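Local coordinates for protein NAD nucleotidase (Haemophilus influenzae, PDB 3ZTV) that degrades NAD to adenosine and nicotinamide riboside, acting as a periplasmic zinc-dependent pyrophosphatase and 5'-nucleotidase with highest activity on AMP, at residues V128-S133 with N138-Y143; D144-T147 with K152-I155. One frame throughout, in Å; residues are numbered along the deposited sequence.

Contact 1: V128-S133 with N138-Y143; sequences VIPDKS and NKWKPY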
loop_
_atom_site.group_PDB
_atom_site.type_symbol
_atom_site.label_atom_id
_atom_site.label_comp_id
_atom_site.label_asym_id
_atom_site.label_seq_id
_atom_site.Cartn_x
_atom_site.Cartn_y
_atom_site.Cartn_z
ATOM N N VAL A 128 12.928 1.965 -2.145
ATOM C CA VAL A 128 13.298 2.362 -3.500
ATOM C C VAL A 128 14.193 1.241 -4.017
ATOM O O VAL A 128 15.314 1.054 -3.530
ATOM C CB VAL A 128 14.038 3.711 -3.502
ATOM C CG1 VAL A 128 14.316 4.151 -4.933
ATOM C CG2 VAL A 128 13.225 4.770 -2.749
ATOM N N ILE A 129 13.695 0.468 -4.979
ATOM C CA ILE A 129 14.333 -0.802 -5.330
ATOM C C ILE A 129 14.516 -0.930 -6.853
ATOM O O ILE A 129 13.540 -1.086 -7.585
ATOM C CB ILE A 129 13.526 -2.026 -4.783
ATOM C CG1 ILE A 129 13.227 -1.863 -3.287
ATOM C CG2 ILE A 129 14.311 -3.307 -4.994
ATOM C CD1 ILE A 129 12.389 -3.022 -2.695
ATOM N N PRO A 130 15.769 -0.851 -7.338
ATOM C CA PRO A 130 15.966 -0.950 -8.789
ATOM C C PRO A 130 15.915 -2.388 -9.299
ATOM O O PRO A 130 16.405 -3.313 -8.638
ATOM C CB PRO A 130 17.372 -0.372 -8.986
ATOM C CG PRO A 130 17.600 0.501 -7.788
ATOM C CD PRO A 130 16.945 -0.273 -6.672
ATOM N N ASP A 131 15.326 -2.558 -10.480
ATOM C CA ASP A 131 15.343 -3.836 -11.177
ATOM C C ASP A 131 16.763 -4.155 -11.639
ATOM O O ASP A 131 17.622 -3.266 -11.716
ATOM C CB ASP A 131 14.393 -3.813 -12.383
ATOM C CG ASP A 131 12.928 -3.743 -11.988
ATOM O OD1 ASP A 131 12.568 -4.192 -10.891
ATOM O OD2 ASP A 131 12.119 -3.263 -12.809
ATOM N N LYS A 132 16.986 -5.424 -11.945
ATOM C CA LYS A 132 18.280 -5.936 -12.363
ATOM C C LYS A 132 18.956 -5.138 -13.477
ATOM O O LYS A 132 20.158 -4.890 -13.417
ATOM C CB LYS A 132 18.114 -7.396 -12.789
ATOM C CG LYS A 132 19.373 -8.042 -13.333
ATOM C CD LYS A 132 19.089 -9.468 -13.781
ATOM C CE LYS A 132 20.358 -10.199 -14.175
ATOM N NZ LYS A 132 20.096 -11.660 -14.314
ATOM N N SER A 133 18.189 -4.719 -14.475
ATOM C CA SER A 133 18.788 -4.055 -15.633
ATOM C C SER A 133 19.055 -2.569 -15.384
ATOM O O SER A 133 19.717 -1.913 -16.182
ATOM C CB SER A 133 17.930 -4.256 -16.890
ATOM O OG SER A 133 18.169 -5.523 -17.492
ATOM N N ASN A 138 22.036 -2.652 -7.320
ATOM C CA ASN A 138 23.106 -2.934 -6.359
ATOM C C ASN A 138 23.957 -1.728 -5.943
ATOM O O ASN A 138 25.129 -1.886 -5.596
ATOM C CB ASN A 138 24.031 -4.051 -6.869
ATOM C CG ASN A 138 23.395 -5.429 -6.798
ATOM O OD1 ASN A 138 23.735 -6.320 -7.579
ATOM N ND2 ASN A 138 22.471 -5.611 -5.862
ATOM N N LYS A 139 23.386 -0.528 -5.983
ATOM C CA LYS A 139 24.131 0.663 -5.583
ATOM C C LYS A 139 23.827 1.084 -4.140
ATOM O O LYS A 139 24.488 1.960 -3.588
ATOM C CB LYS A 139 23.850 1.818 -6.542
ATOM C CG LYS A 139 24.353 1.598 -7.971
ATOM C CD LYS A 139 25.861 1.375 -8.021
ATOM C CE LYS A 139 26.360 1.258 -9.462
ATOM N NZ LYS A 139 27.808 0.927 -9.508
ATOM N N TRP A 140 22.818 0.463 -3.532
ATOM C CA TRP A 140 22.500 0.687 -2.127
ATOM C C TRP A 140 21.813 -0.536 -1.561
ATOM O O TRP A 140 21.435 -1.447 -2.312
ATOM C CB TRP A 140 21.629 1.921 -1.948
ATOM C CG TRP A 140 20.295 1.892 -2.644
ATOM C CD1 TRP A 140 19.130 1.277 -2.218
ATOM C CD2 TRP A 140 19.972 2.549 -3.875
ATOM N NE1 TRP A 140 18.110 1.526 -3.115
ATOM C CE2 TRP A 140 18.609 2.286 -4.149
ATOM C CE3 TRP A 140 20.708 3.326 -4.785
ATOM C CZ2 TRP A 140 17.971 2.807 -5.271
ATOM C CZ3 TRP A 140 20.069 3.823 -5.900
ATOM C CH2 TRP A 140 18.723 3.559 -6.142
ATOM N N LYS A 141 21.655 -0.558 -0.240
ATOM C CA LYS A 141 21.012 -1.661 0.481
ATOM C C LYS A 141 19.800 -1.142 1.244
ATOM O O LYS A 141 19.721 0.054 1.533
ATOM C CB LYS A 141 22.004 -2.315 1.443
ATOM C CG LYS A 141 23.148 -3.010 0.730
ATOM C CD LYS A 141 24.042 -3.779 1.682
ATOM C CE LYS A 141 25.010 -2.850 2.391
ATOM N NZ LYS A 141 25.922 -3.583 3.324
ATOM N N PRO A 142 18.846 -2.026 1.579
ATOM C CA PRO A 142 17.679 -1.555 2.341
ATOM C C PRO A 142 17.984 -1.227 3.809
ATOM O O PRO A 142 17.326 -0.359 4.389
ATOM C CB PRO A 142 16.694 -2.732 2.236
ATOM C CG PRO A 142 17.581 -3.934 2.011
ATOM C CD PRO A 142 18.689 -3.423 1.125
ATOM N N TYR A 143 18.958 -1.903 4.403
ATOM C CA TYR A 143 19.292 -1.690 5.814
ATOM C C TYR A 143 20.728 -2.121 6.059
ATOM O O TYR A 143 21.367 -2.720 5.191
ATOM C CB TYR A 143 18.348 -2.470 6.748
ATOM C CG TYR A 143 18.596 -3.969 6.760
ATOM C CD1 TYR A 143 18.110 -4.792 5.734
ATOM C CD2 TYR A 143 19.336 -4.569 7.775
ATOM C CE1 TYR A 143 18.337 -6.163 5.740
ATOM C CE2 TYR A 143 19.580 -5.943 7.776
ATOM C CZ TYR A 143 19.070 -6.732 6.757
ATOM O OH TYR A 143 19.297 -8.098 6.743
#
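Val-128 and Trp-140 meet where the short strand 128-130 runs past the loop 138-143, with the two backbones well apart: the nearest CA pair along the register, Pro-130 and Asn-138, is 7.8 Å apart. The indole of Trp-140 bridges this gap. Its NE1 donates a hydrogen bond of 2.9 Å to Val-128 O, with an N-H...O angle of 155°. The oxygen lies in the plane of the indole, at the edge that carries the N-H. Seen from the carbonyl, the donor is tilted 23° from the peptide plane. The six-membered part of the same ring takes the apolar contacts. Pro-130 CG approaches Trp-140 CZ2 to 3.4 Å and Trp-140 CH2 to 3.6 Å, while Pro-130 CD sits 3.5 Å from Trp-140 CZ2. The two side chains point toward each other from opposite directions, and the proline meets the ring obliquely. Val-128 crosses the indole at about a right angle and touches it with one branch, CG1, 3.9 Å from Trp-140 CZ2. Trp-140 CG stands between its own backbone N and carbonyl carbon (chi1 60°), and this directs the ring back to the strand. Leu-112 and Leu-116 of helix 108-116 also pack on the indole. Strand 128-130 pairs with strand 174-176, and Val-128 also touches Val-174 and Phe-176. The single polar group of the indole is thus satisfied by a main-chain carbonyl. This bond, with the packing around it, holds the rotation of the ring and leaves CZ2 and its neighbours to pack on Pro-130 and Val-128.

Contact 2: D144-T147 with K152-I155; sequences DIFT and KIAI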
loop_
_atom_site.group_PDB
_atom_site.type_symbol
_atom_site.label_atom_id
_atom_site.label_comp_id
_atom_site.label_asym_id
_atom_site.label_seq_id
_atom_site.Cartn_x
_atom_site.Cartn_y
_atom_site.Cartn_z
ATOM N N ASP A 144 21.238 -1.790 7.242
ATOM C CA ASP A 144 22.509 -2.327 7.718
ATOM C C ASP A 144 22.383 -2.622 9.215
ATOM O O ASP A 144 21.528 -2.053 9.904
ATOM C CB ASP A 144 23.683 -1.372 7.434
ATOM C CG ASP A 144 25.038 -2.057 7.570
ATOM O OD1 ASP A 144 25.141 -3.247 7.214
ATOM O OD2 ASP A 144 26.008 -1.413 8.030
ATOM N N ILE A 145 23.209 -3.543 9.708
ATOM C CA ILE A 145 23.274 -3.845 11.134
ATOM C C ILE A 145 24.682 -3.583 11.634
ATOM O O ILE A 145 25.650 -4.068 11.046
ATOM C CB ILE A 145 22.926 -5.324 11.414
ATOM C CG1 ILE A 145 21.456 -5.599 11.090
ATOM C CG2 ILE A 145 23.221 -5.681 12.869
ATOM C CD1 ILE A 145 21.121 -7.092 10.956
ATOM N N PHE A 146 24.808 -2.798 12.695
ATOM C CA PHE A 146 26.115 -2.589 13.304
ATOM C C PHE A 146 26.071 -3.004 14.769
ATOM O O PHE A 146 24.996 -3.153 15.349
ATOM C CB PHE A 146 26.601 -1.143 13.124
ATOM C CG PHE A 146 25.689 -0.108 13.720
ATOM C CD1 PHE A 146 24.636 0.416 12.991
ATOM C CD2 PHE A 146 25.898 0.355 15.011
ATOM C CE1 PHE A 146 23.794 1.371 13.541
ATOM C CE2 PHE A 146 25.066 1.313 15.561
ATOM C CZ PHE A 146 24.016 1.818 14.825
ATOM N N THR A 147 27.241 -3.202 15.362
ATOM C CA THR A 147 27.316 -3.697 16.725
ATOM C C THR A 147 27.968 -2.663 17.628
ATOM O O THR A 147 29.033 -2.133 17.317
ATOM C CB THR A 147 28.089 -5.033 16.793
ATOM O OG1 THR A 147 27.345 -6.050 16.108
ATOM C CG2 THR A 147 28.306 -5.457 18.235
ATOM N N LYS A 152 23.385 -5.633 18.737
ATOM C CA LYS A 152 23.056 -5.303 17.355
ATOM C C LYS A 152 22.058 -4.152 17.259
ATOM O O LYS A 152 21.051 -4.125 17.966
ATOM C CB LYS A 152 22.541 -6.539 16.614
ATOM C CG LYS A 152 23.601 -7.621 16.457
ATOM C CD LYS A 152 23.164 -8.724 15.514
ATOM C CE LYS A 152 22.141 -9.635 16.158
ATOM N NZ LYS A 152 21.953 -10.875 15.350
ATOM N N ILE A 153 22.357 -3.199 16.388
ATOM C CA ILE A 153 21.446 -2.106 16.094
ATOM C C ILE A 153 21.227 -2.067 14.586
ATOM O O ILE A 153 22.186 -2.107 13.814
ATOM C CB ILE A 153 22.004 -0.754 16.589
ATOM C CG1 ILE A 153 22.296 -0.818 18.095
ATOM C CG2 ILE A 153 21.041 0.378 16.269
ATOM C CD1 ILE A 153 22.822 0.477 18.695
ATOM N N ALA A 154 19.968 -2.022 14.168
ATOM C CA ALA A 154 19.653 -1.946 12.747
ATOM C C ALA A 154 19.331 -0.518 12.339
ATOM O O ALA A 154 18.714 0.238 13.100
ATOM C CB ALA A 154 18.482 -2.863 12.422
ATOM N N ILE A 155 19.750 -0.153 11.130
ATOM C CA ILE A 155 19.344 1.111 10.544
ATOM C C ILE A 155 18.730 0.850 9.166
ATOM O O ILE A 155 19.296 0.120 8.349
ATOM C CB ILE A 155 20.507 2.123 10.492
ATOM C CG1 ILE A 155 20.027 3.460 9.921
ATOM C CG2 ILE A 155 21.690 1.560 9.744
ATOM C CD1 ILE A 155 20.968 4.623 10.195
#
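Phe-146 and Ile-153 cross between neighbouring antiparallel strands, with the phenyl ring laid over the isoleucine. Ile-153 CB lies under one ring face, 4.0 Å from the centroid of the Phe-146 ring and 23° off the normal, a CH-pi contact shifted toward the rim. The CG2 branch of Ile-153 reaches Phe-146 CZ at 3.6 Å, and its CD1 is near Phe-146 CE2. A chi1 of 59° swings the phenyl group of Phe-146 across to the partner strand. Ile-153 O is also beneath the ring. Ile-155 CG2 meets the same ring differently, at its edge, 4.3 Å from Phe-146 CE1.

On the opposite face of the sheet, Ile-145 CG2 rests against the aliphatic part of Lys-152, 3.9 Å from Lys-152 CB. The lysine chain bends at chi3 (-75°), and its NZ ends on Gln-193 O. Ile-145 CG1 reaches Ala-154 CB more loosely. Asp-144 turns its carboxylate away from strand 151-159, and its OD2 is hydrogen-bonded to Tyr-97 OH.

Two hydrogen-bonded pairs, Asp-144 with Ile-155 and Phe-146 with Ile-153, set the register. Each makes two main-chain bonds; the shortest is Ile-153 N to Phe-146 O, 2.8 Å. The non-hydrogen-bonded pairs, Ile-145 with Ala-154 and Thr-147 with Lys-152, alternate with them.

This beta hairpin forms one edge of a mixed six-stranded sheet within the calcineurin-like phosphoesterase domain. Phe-146, Ile-153 and Ile-155 face strands 11-18, 63-67 and 97-99 of the other large sheet of that domain. These three side chains thus join the two sheets by apolar contact. On the other face, Ile-145 packs on a lysine chain whose amino end is held by a main-chain oxygen.

How the contacts relate
Contact 1 precedes contact 2 in the chain, and their centres are about 19 Å apart. Tyr-143 closes the loop of contact 1 and opens strand 143-148, which continues into contact 2. The two meet there: Tyr-143 CB packs 3.2 Å from Ile-155 O. Both belong to the calcineurin-like phosphoesterase part of the chain. Contact 1 is nearer the metal centre: the side chain of Val-128 is about 8 Å from that of His-203, a probable zinc ligand, and about 12 Å from a bound zinc ion. Contact 2 lies away from the zinc and adenosine sites.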